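Local coordinates for tube-forming protein in Mycobacterial Envelpe, TiME (Mycolicibacterium smegmatis, PDB 7CU9) that probably forms a tube across the mycobacterial outer envelope that serves as a putative secretion channel, at residues Ser40-Val45 against Gln112-His117; Glu124-Thr129 against Lys142-Thr147. All coordinates share one frame; numbering follows the deposited sequence.

How the interactions relate
Followed from the N terminus, the chain first lays down the short strand 39-41 at one margin of the antiparallel sheet, and interaction 1 closes a long loop when 112-117 returns beside 40-45 after 66 intervening residues that include helices and strands. The chain then turns from strand 113-118 into strand 123-129, which pairs with 142-147 in interaction 2, a short hairpin closure. The two closures stand in series, neither enclosing nor crossing the other, with centres about 11 Å apart. Strands 113-118 and 123-129 are neighbours, so Met116 packs on Trp126 and Thr113 on Val125, and four strands adjacent in the sheet, 39-41, 113-118, 123-129 and 137-144, are tied together.

Interaction 1 of 2, residues Ser40-Val45 against Gln112-His117; sequences SVDNPV and QTTAMH
The imidazole of His117 meets the carboxylate of Asp42 edge-on: NE2 donates to OD1 over 2.8 Å, with OD1 lying in the ring plane. The two flat groups are turned 46° apart, and the ring nitrogen approaches the syn side of OD1 from 35° out of the carboxylate plane. Ser40 OG also sits near the ring plane at the edge of His117, 3.5 Å from His117 CB. The other carboxylate oxygen, OD2, rests 3.3 Å from Ala115 CB and takes a bond from a water that in turn accepts from Ala115 N, so both oxygens of Asp42 are engaged.

This His-carboxylate hydrogen bond sits where the antiparallel pairing of edge strand 39-41 with strand 113-118 runs out. Ser40 and His117 form a hydrogen-bonded pair through two reciprocal backbone hydrogen bonds, Val41 faces Met116 in a non-hydrogen-bonded pair, and Asp42 N still reaches Ala115 O at 3.1 Å. Beyond it a side chain replaces the backbone acceptor: Thr114 OG1, held anti to its own N (chi1 -166°), points at the departing chain and accepts from Asn43 N at 3.0 Å. On its other side strand 113-118 pairs with strand 123-129, where Thr114 also packs on Phe128. The side chains of Asn43 and Gln112 cross at about a right angle with their amide planes steeply inclined, and a water accepting from Asn43 ND2 donates to both Gln112 OE1 and Thr113 O.

Interaction 2 of 2, residues Glu124-Thr129 against Lys142-Thr147; sequences EVWTFT and KQEAGT
Strands 123-129 and 137-144 form a beta hairpin inside the antiparallel sheet, and the face carrying Trp126, Phe128, Lys142 and Glu144 is built round the indole of Trp126, held between Lys142 and Glu144. The Lys142 chain runs extended over one face of the ring: CE stands 3.8 Å from the six-membered-ring centroid, almost on the ring normal, and NZ lies 4.0 Å from the five-membered-ring centroid in a cation-pi contact. On the opposite face, Glu144 CB makes a CH-pi contact. The ring's rotation is fixed further at its edge, where NE1 donates to Glu124 OE1 at 3.0 Å; that oxygen lies in the indole plane, although the bond meets the carboxylate from above its own plane.

Lys142 places CG between its backbone N and carbonyl carbon (chi1 62°), which turns the chain along the indole while CB covers a face of the Phe128 ring. Its ammonium also donates to Ala50 O of helix 47-50, and a water that donates to Glu124 OE1 makes a weak bond with NZ. Glu124 and Glu144 bring like-charged oxygens close, OE2 to OE2 4.2 Å; a water donating to both carboxylates probably eases the repulsion.

The backbones are joined by Thr127 N to Gln143 O at 2.8 Å, the reciprocal Gln143 N to Thr127 O, and a nearly straight Ala145 N to Val125 O bond (176°). Past Glu144 the chain leaves the strand through a type II turn, where Glu144 O accepts from both N and OG1 of Thr147. Trp126 opposite Glu144 and Phe128 opposite Lys142, both at non-hydrogen-bonded positions, make this a two-stranded antiparallel hairpin within the sheet of the PknH-like extracellular domain.

Interaction 1 of 2, residues Ser40-Val45 against Gln112-His117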
ATOM      1  N   SER B  40      -9.399  20.452  16.633  1.00 17.94           N
ATOM      2  CA  SER B  40     -10.627  21.168  16.217  1.00 18.47           C
ATOM      3  C   SER B  40     -10.588  21.343  14.697  1.00 17.97           C
ATOM      4  O   SER B  40      -9.486  21.326  14.122  1.00 18.29           O
ATOM      5  CB  SER B  40     -10.767  22.491  16.923  1.00 19.60           C
ATOM      6  OG  SER B  40      -9.717  23.365  16.548  1.00 21.05           O
ATOM      7  N   VAL B  41     -11.757  21.468  14.079  1.00 17.86           N
ATOM      8  CA  VAL B  41     -11.907  21.723  12.620  1.00 18.51           C
ATOM      9  C   VAL B  41     -12.643  23.058  12.457  1.00 18.45           C
ATOM     10  O   VAL B  41     -13.525  23.348  13.278  1.00 18.69           O
ATOM     11  CB  VAL B  41     -12.623  20.543  11.935  1.00 19.39           C
ATOM     12  CG1 VAL B  41     -14.024  20.304  12.470  1.00 19.24           C
ATOM     13  CG2 VAL B  41     -12.646  20.704  10.434  1.00 21.41           C
ATOM     14  N   ASP B  42     -12.283  23.855  11.448  1.00 18.28           N
ATOM     15  CA  ASP B  42     -12.938  25.167  11.200  1.00 18.67           C
ATOM     16  C   ASP B  42     -14.401  24.940  10.817  1.00 18.39           C
ATOM     17  O   ASP B  42     -15.269  25.676  11.323  1.00 19.79           O
ATOM     18  CB  ASP B  42     -12.218  25.966  10.115  1.00 19.31           C
ATOM     19  CG  ASP B  42     -10.895  26.561  10.558  1.00 20.44           C
ATOM     20  OD1 ASP B  42     -10.653  26.624  11.782  1.00 21.67           O
ATOM     21  OD2 ASP B  42     -10.120  26.965   9.671  1.00 22.36           O
ATOM     22  N   ASN B  43     -14.665  23.972   9.937  1.00 17.81           N
ATOM     23  CA  ASN B  43     -16.033  23.662   9.451  1.00 17.40           C
ATOM     24  C   ASN B  43     -16.615  22.538  10.304  1.00 17.42           C
ATOM     25  O   ASN B  43     -16.197  21.390  10.175  1.00 16.68           O
ATOM     26  CB  ASN B  43     -16.038  23.312   7.964  1.00 17.43           C
ATOM     27  CG  ASN B  43     -17.440  23.200   7.410  1.00 17.60           C
ATOM     28  OD1 ASN B  43     -18.403  23.085   8.167  1.00 17.91           O
ATOM     29  ND2 ASN B  43     -17.568  23.229   6.095  1.00 18.01           N
ATOM     30  N   PRO B  44     -17.598  22.823  11.188  1.00 17.62           N
ATOM     31  CA  PRO B  44     -18.053  21.839  12.172  1.00 17.52           C
ATOM     32  C   PRO B  44     -18.707  20.584  11.578  1.00 17.13           C
ATOM     33  O   PRO B  44     -18.686  19.562  12.239  1.00 16.29           O
ATOM     34  CB  PRO B  44     -19.072  22.612  13.026  1.00 18.33           C
ATOM     35  CG  PRO B  44     -19.534  23.740  12.136  1.00 18.68           C
ATOM     36  CD  PRO B  44     -18.325  24.100  11.295  1.00 18.25           C
ATOM     37  N   VAL B  45     -19.244  20.654  10.356  1.00 16.26           N
ATOM     38  CA  VAL B  45     -19.921  19.488   9.715  1.00 16.46           C
ATOM     39  C   VAL B  45     -18.880  18.417   9.369  1.00 15.53           C
ATOM     40  O   VAL B  45     -19.291  17.281   9.109  1.00 16.02           O
ATOM     41  CB  VAL B  45     -20.756  19.865   8.478  1.00 17.65           C
ATOM     42  CG1 VAL B  45     -21.850  20.860   8.834  1.00 18.85           C
ATOM     43  CG2 VAL B  45     -19.896  20.357   7.322  1.00 17.60           C
ATOM     44  N   GLN B 112     -15.975  19.587   0.886  1.00 13.54           N
ATOM     45  CA  GLN B 112     -15.410  20.695   1.693  1.00 13.91           C
ATOM     46  C   GLN B 112     -13.917  20.476   1.943  1.00 14.15           C
ATOM     47  O   GLN B 112     -13.489  19.324   2.178  1.00 13.81           O
ATOM     48  CB  GLN B 112     -16.146  20.843   3.026  1.00 14.28           C
ATOM     49  CG  GLN B 112     -17.599  21.256   2.858  1.00 14.54           C
ATOM     50  CD  GLN B 112     -17.721  22.582   2.146  1.00 15.12           C
ATOM     51  OE1 GLN B 112     -17.125  23.573   2.553  1.00 16.84           O
ATOM     52  NE2 GLN B 112     -18.483  22.603   1.068  1.00 14.85           N
ATOM     53  N   THR B 113     -13.163  21.568   1.904  1.00 14.94           N
ATOM     54  CA  THR B 113     -11.775  21.661   2.400  1.00 16.00           C
ATOM     55  C   THR B 113     -11.818  22.500   3.671  1.00 16.06           C
ATOM     56  O   THR B 113     -12.485  23.551   3.663  1.00 16.30           O
ATOM     57  CB  THR B 113     -10.841  22.251   1.339  1.00 16.39           C
ATOM     58  OG1 THR B 113     -10.897  21.397   0.196  1.00 17.12           O
ATOM     59  CG2 THR B 113      -9.413  22.382   1.818  1.00 16.95           C
ATOM     60  N   THR B 114     -11.163  22.048   4.733  1.00 16.22           N
ATOM     61  CA  THR B 114     -11.169  22.769   6.030  1.00 16.17           C
ATOM     62  C   THR B 114      -9.857  22.521   6.766  1.00 16.40           C
ATOM     63  O   THR B 114      -9.184  21.515   6.484  1.00 16.49           O
ATOM     64  CB  THR B 114     -12.407  22.398   6.856  1.00 16.53           C
ATOM     65  OG1 THR B 114     -12.530  23.344   7.918  1.00 16.89           O
ATOM     66  CG2 THR B 114     -12.345  20.995   7.414  1.00 17.05           C
ATOM     67  N   ALA B 115      -9.520  23.430   7.678  1.00 16.87           N
ATOM     68  CA  ALA B 115      -8.296  23.369   8.500  1.00 17.43           C
ATOM     69  C   ALA B 115      -8.573  22.551   9.764  1.00 17.92           C
ATOM     70  O   ALA B 115      -9.642  22.732  10.379  1.00 17.63           O
ATOM     71  CB  ALA B 115      -7.815  24.759   8.831  1.00 17.78           C
ATOM     72  N   MET B 116      -7.647  21.649  10.075  1.00 18.74           N
ATOM     73  CA  MET B 116      -7.607  20.891  11.353  1.00 19.08           C
ATOM     74  C   MET B 116      -6.519  21.513  12.230  1.00 19.83           C
ATOM     75  O   MET B 116      -5.365  21.580  11.775  1.00 20.52           O
ATOM     76  CB  MET B 116      -7.285  19.408  11.140  1.00 18.90           C
ATOM     77  CG  MET B 116      -8.466  18.580  10.688  1.00 18.67           C
ATOM     78  SD  MET B 116      -8.043  16.820  10.519  1.00 18.33           S
ATOM     79  CE  MET B 116      -8.090  16.286  12.230  1.00 18.55           C
ATOM     80  N   HIS B 117      -6.896  21.977  13.421  1.00 20.43           N
ATOM     81  CA  HIS B 117      -5.958  22.527  14.433  1.00 21.90           C
ATOM     82  C   HIS B 117      -5.641  21.416  15.434  1.00 22.90           C
ATOM     83  O   HIS B 117      -6.554  21.036  16.185  1.00 22.47           O
ATOM     84  CB  HIS B 117      -6.555  23.774  15.087  1.00 22.09           C
ATOM     85  CG  HIS B 117      -7.019  24.773  14.086  1.00 23.22           C
ATOM     86  ND1 HIS B 117      -6.140  25.590  13.403  1.00 23.95           N
ATOM     87  CD2 HIS B 117      -8.252  25.067  13.625  1.00 23.64           C
ATOM     88  CE1 HIS B 117      -6.819  26.355  12.571  1.00 24.32           C
ATOM     89  NE2 HIS B 117      -8.114  26.056  12.689  1.00 24.30           N
TER
HETATM   90  O   HOH W   1     -10.536  26.264   7.114  1.00 20.28           O
HETATM   91  O   HOH W   2     -15.150  24.113   4.433  1.00 19.00           O

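Interaction 2 of 2, residues Glu124-Thr129 against Lys142-Thr147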
ATOM      1  N   GLU B 124      -3.274  21.423   9.778  1.00 22.89           N
ATOM      2  CA  GLU B 124      -3.334  20.638   8.520  1.00 21.66           C
ATOM      3  C   GLU B 124      -4.593  21.053   7.763  1.00 19.59           C
ATOM      4  O   GLU B 124      -5.587  21.400   8.417  1.00 20.13           O
ATOM      5  CB  GLU B 124      -3.360  19.139   8.811  1.00 22.48           C
ATOM      6  CG  GLU B 124      -2.104  18.629   9.493  1.00 23.60           C
ATOM      7  CD  GLU B 124      -2.164  17.168   9.899  1.00 25.04           C
ATOM      8  OE1 GLU B 124      -3.282  16.610   9.958  1.00 24.90           O
ATOM      9  OE2 GLU B 124      -1.091  16.594  10.174  1.00 27.10           O
ATOM     10  N   VAL B 125      -4.538  21.042   6.434  1.00 17.82           N
ATOM     11  CA  VAL B 125      -5.712  21.345   5.571  1.00 16.65           C
ATOM     12  C   VAL B 125      -6.096  20.050   4.860  1.00 15.65           C
ATOM     13  O   VAL B 125      -5.211  19.433   4.239  1.00 14.98           O
ATOM     14  CB  VAL B 125      -5.413  22.486   4.583  1.00 17.06           C
ATOM     15  CG1 VAL B 125      -6.577  22.732   3.637  1.00 16.97           C
ATOM     16  CG2 VAL B 125      -5.034  23.757   5.325  1.00 17.41           C
ATOM     17  N   TRP B 126      -7.355  19.638   5.008  1.00 14.67           N
ATOM     18  CA  TRP B 126      -7.874  18.360   4.463  1.00 14.40           C
ATOM     19  C   TRP B 126      -9.085  18.628   3.577  1.00 13.92           C
ATOM     20  O   TRP B 126      -9.924  19.468   3.951  1.00 13.80           O
ATOM     21  CB  TRP B 126      -8.225  17.390   5.595  1.00 14.44           C
ATOM     22  CG  TRP B 126      -7.034  16.888   6.345  1.00 14.79           C
ATOM     23  CD1 TRP B 126      -6.467  17.452   7.450  1.00 15.36           C
ATOM     24  CD2 TRP B 126      -6.251  15.720   6.042  1.00 14.50           C
ATOM     25  NE1 TRP B 126      -5.397  16.708   7.863  1.00 15.93           N
ATOM     26  CE2 TRP B 126      -5.237  15.640   7.020  1.00 15.34           C
ATOM     27  CE3 TRP B 126      -6.313  14.728   5.058  1.00 14.43           C
ATOM     28  CZ2 TRP B 126      -4.297  14.610   7.035  1.00 14.94           C
ATOM     29  CZ3 TRP B 126      -5.380  13.715   5.069  1.00 14.45           C
ATOM     30  CH2 TRP B 126      -4.388  13.657   6.046  1.00 14.61           C
ATOM     31  N   THR B 127      -9.161  17.904   2.463  1.00 13.53           N
ATOM     32  CA  THR B 127     -10.304  17.897   1.520  1.00 13.71           C
ATOM     33  C   THR B 127     -11.072  16.588   1.699  1.00 13.12           C
ATOM     34  O   THR B 127     -10.459  15.506   1.548  1.00 12.73           O
ATOM     35  CB  THR B 127      -9.829  18.069   0.076  1.00 14.63           C
ATOM     36  OG1 THR B 127      -9.150  19.325   0.031  1.00 15.28           O
ATOM     37  CG2 THR B 127     -10.969  18.031  -0.916  1.00 15.00           C
ATOM     38  N   PHE B 128     -12.365  16.689   1.989  1.00 12.56           N
ATOM     39  CA  PHE B 128     -13.237  15.536   2.309  1.00 12.62           C
ATOM     40  C   PHE B 128     -14.077  15.151   1.095  1.00 12.92           C
ATOM     41  O   PHE B 128     -14.644  16.039   0.430  1.00 13.58           O
ATOM     42  CB  PHE B 128     -14.122  15.878   3.503  1.00 12.43           C
ATOM     43  CG  PHE B 128     -13.344  16.030   4.781  1.00 12.48           C
ATOM     44  CD1 PHE B 128     -12.773  17.243   5.129  1.00 12.69           C
ATOM     45  CD2 PHE B 128     -13.152  14.947   5.621  1.00 12.49           C
ATOM     46  CE1 PHE B 128     -12.034  17.368   6.294  1.00 13.05           C
ATOM     47  CE2 PHE B 128     -12.415  15.077   6.787  1.00 12.71           C
ATOM     48  CZ  PHE B 128     -11.858  16.284   7.124  1.00 12.83           C
ATOM     49  N   THR B 129     -14.178  13.848   0.840  1.00 13.00           N
ATOM     50  CA  THR B 129     -15.066  13.269  -0.193  1.00 13.87           C
ATOM     51  C   THR B 129     -15.737  12.022   0.381  1.00 14.18           C
ATOM     52  O   THR B 129     -15.138  11.359   1.247  1.00 13.43           O
ATOM     53  CB  THR B 129     -14.290  12.976  -1.482  1.00 14.48           C
ATOM     54  OG1 THR B 129     -13.268  12.030  -1.182  1.00 15.50           O
ATOM     55  CG2 THR B 129     -13.672  14.216  -2.086  1.00 15.01           C
ATOM     56  N   LYS B 142     -10.306  11.589   3.233  1.00 11.59           N
ATOM     57  CA  LYS B 142      -9.755  12.958   3.362  1.00 12.56           C
ATOM     58  C   LYS B 142      -8.374  12.968   2.712  1.00 12.65           C
ATOM     59  O   LYS B 142      -7.629  11.988   2.843  1.00 12.15           O
ATOM     60  CB  LYS B 142      -9.785  13.451   4.812  1.00 13.61           C
ATOM     61  CG  LYS B 142      -8.967  12.657   5.813  1.00 14.54           C
ATOM     62  CD  LYS B 142      -8.856  13.343   7.169  1.00 15.81           C
ATOM     63  CE  LYS B 142      -7.816  12.693   8.057  1.00 17.14           C
ATOM     64  NZ  LYS B 142      -7.541  13.502   9.264  1.00 18.97           N
ATOM     65  N   GLN B 143      -8.088  14.036   1.977  1.00 12.98           N
ATOM     66  CA  GLN B 143      -6.805  14.218   1.263  1.00 13.63           C
ATOM     67  C   GLN B 143      -6.125  15.462   1.823  1.00 13.87           C
ATOM     68  O   GLN B 143      -6.798  16.506   1.936  1.00 13.61           O
ATOM     69  CB  GLN B 143      -7.034  14.369  -0.235  1.00 14.06           C
ATOM     70  CG  GLN B 143      -5.736  14.581  -1.001  1.00 14.52           C
ATOM     71  CD  GLN B 143      -5.852  14.247  -2.465  1.00 14.97           C
ATOM     72  OE1 GLN B 143      -6.929  13.957  -2.980  1.00 15.57           O
ATOM     73  NE2 GLN B 143      -4.722  14.277  -3.150  1.00 16.28           N
ATOM     74  N   GLU B 144      -4.843  15.355   2.167  1.00 14.72           N
ATOM     75  CA  GLU B 144      -4.088  16.504   2.720  1.00 15.90           C
ATOM     76  C   GLU B 144      -3.727  17.432   1.558  1.00 16.81           C
ATOM     77  O   GLU B 144      -3.172  16.944   0.552  1.00 16.46           O
ATOM     78  CB  GLU B 144      -2.868  16.038   3.509  1.00 16.70           C
ATOM     79  CG  GLU B 144      -2.193  17.174   4.253  1.00 18.08           C
ATOM     80  CD  GLU B 144      -1.153  16.752   5.272  1.00 19.59           C
ATOM     81  OE1 GLU B 144      -0.683  15.603   5.199  1.00 19.73           O
ATOM     82  OE2 GLU B 144      -0.823  17.580   6.144  1.00 22.13           O
ATOM     83  N   ALA B 145      -4.073  18.713   1.683  1.00 17.89           N
ATOM     84  CA  ALA B 145      -3.905  19.735   0.626  1.00 19.20           C
ATOM     85  C   ALA B 145      -2.448  19.751   0.153  1.00 19.57           C
ATOM     86  O   ALA B 145      -1.541  19.735   1.013  1.00 20.55           O
ATOM     87  CB  ALA B 145      -4.337  21.086   1.142  1.00 19.75           C
ATOM     88  N   GLY B 146      -2.247  19.748  -1.169  1.00 20.71           N
ATOM     89  CA  GLY B 146      -0.924  19.846  -1.816  1.00 21.25           C
ATOM     90  C   GLY B 146      -0.124  18.557  -1.737  1.00 21.05           C
ATOM     91  O   GLY B 146       1.090  18.601  -2.025  1.00 22.94           O
ATOM     92  N   THR B 147      -0.754  17.436  -1.367  1.00 19.67           N
ATOM     93  CA  THR B 147      -0.087  16.113  -1.238  1.00 18.32           C
ATOM     94  C   THR B 147      -0.938  15.039  -1.917  1.00 17.19           C
ATOM     95  O   THR B 147      -2.109  15.315  -2.231  1.00 16.91           O
ATOM     96  CB  THR B 147       0.148  15.716   0.226  1.00 18.71           C
ATOM     97  OG1 THR B 147      -1.071  15.162   0.726  1.00 17.89           O
ATOM     98  CG2 THR B 147       0.596  16.865   1.103  1.00 19.14           C
TER
HETATM   99  O   HOH W   3      -4.721  14.500  10.773  1.00 36.98           O
HETATM  100  O   HOH W   4      -0.535  14.308   7.879  1.00 43.85           O
HETATM  101  O   HOH W   5      -1.796  20.264   5.628  1.00 21.51           O
HETATM  102  O   HOH W   6      -6.760  18.768   0.229  1.00 41.67           O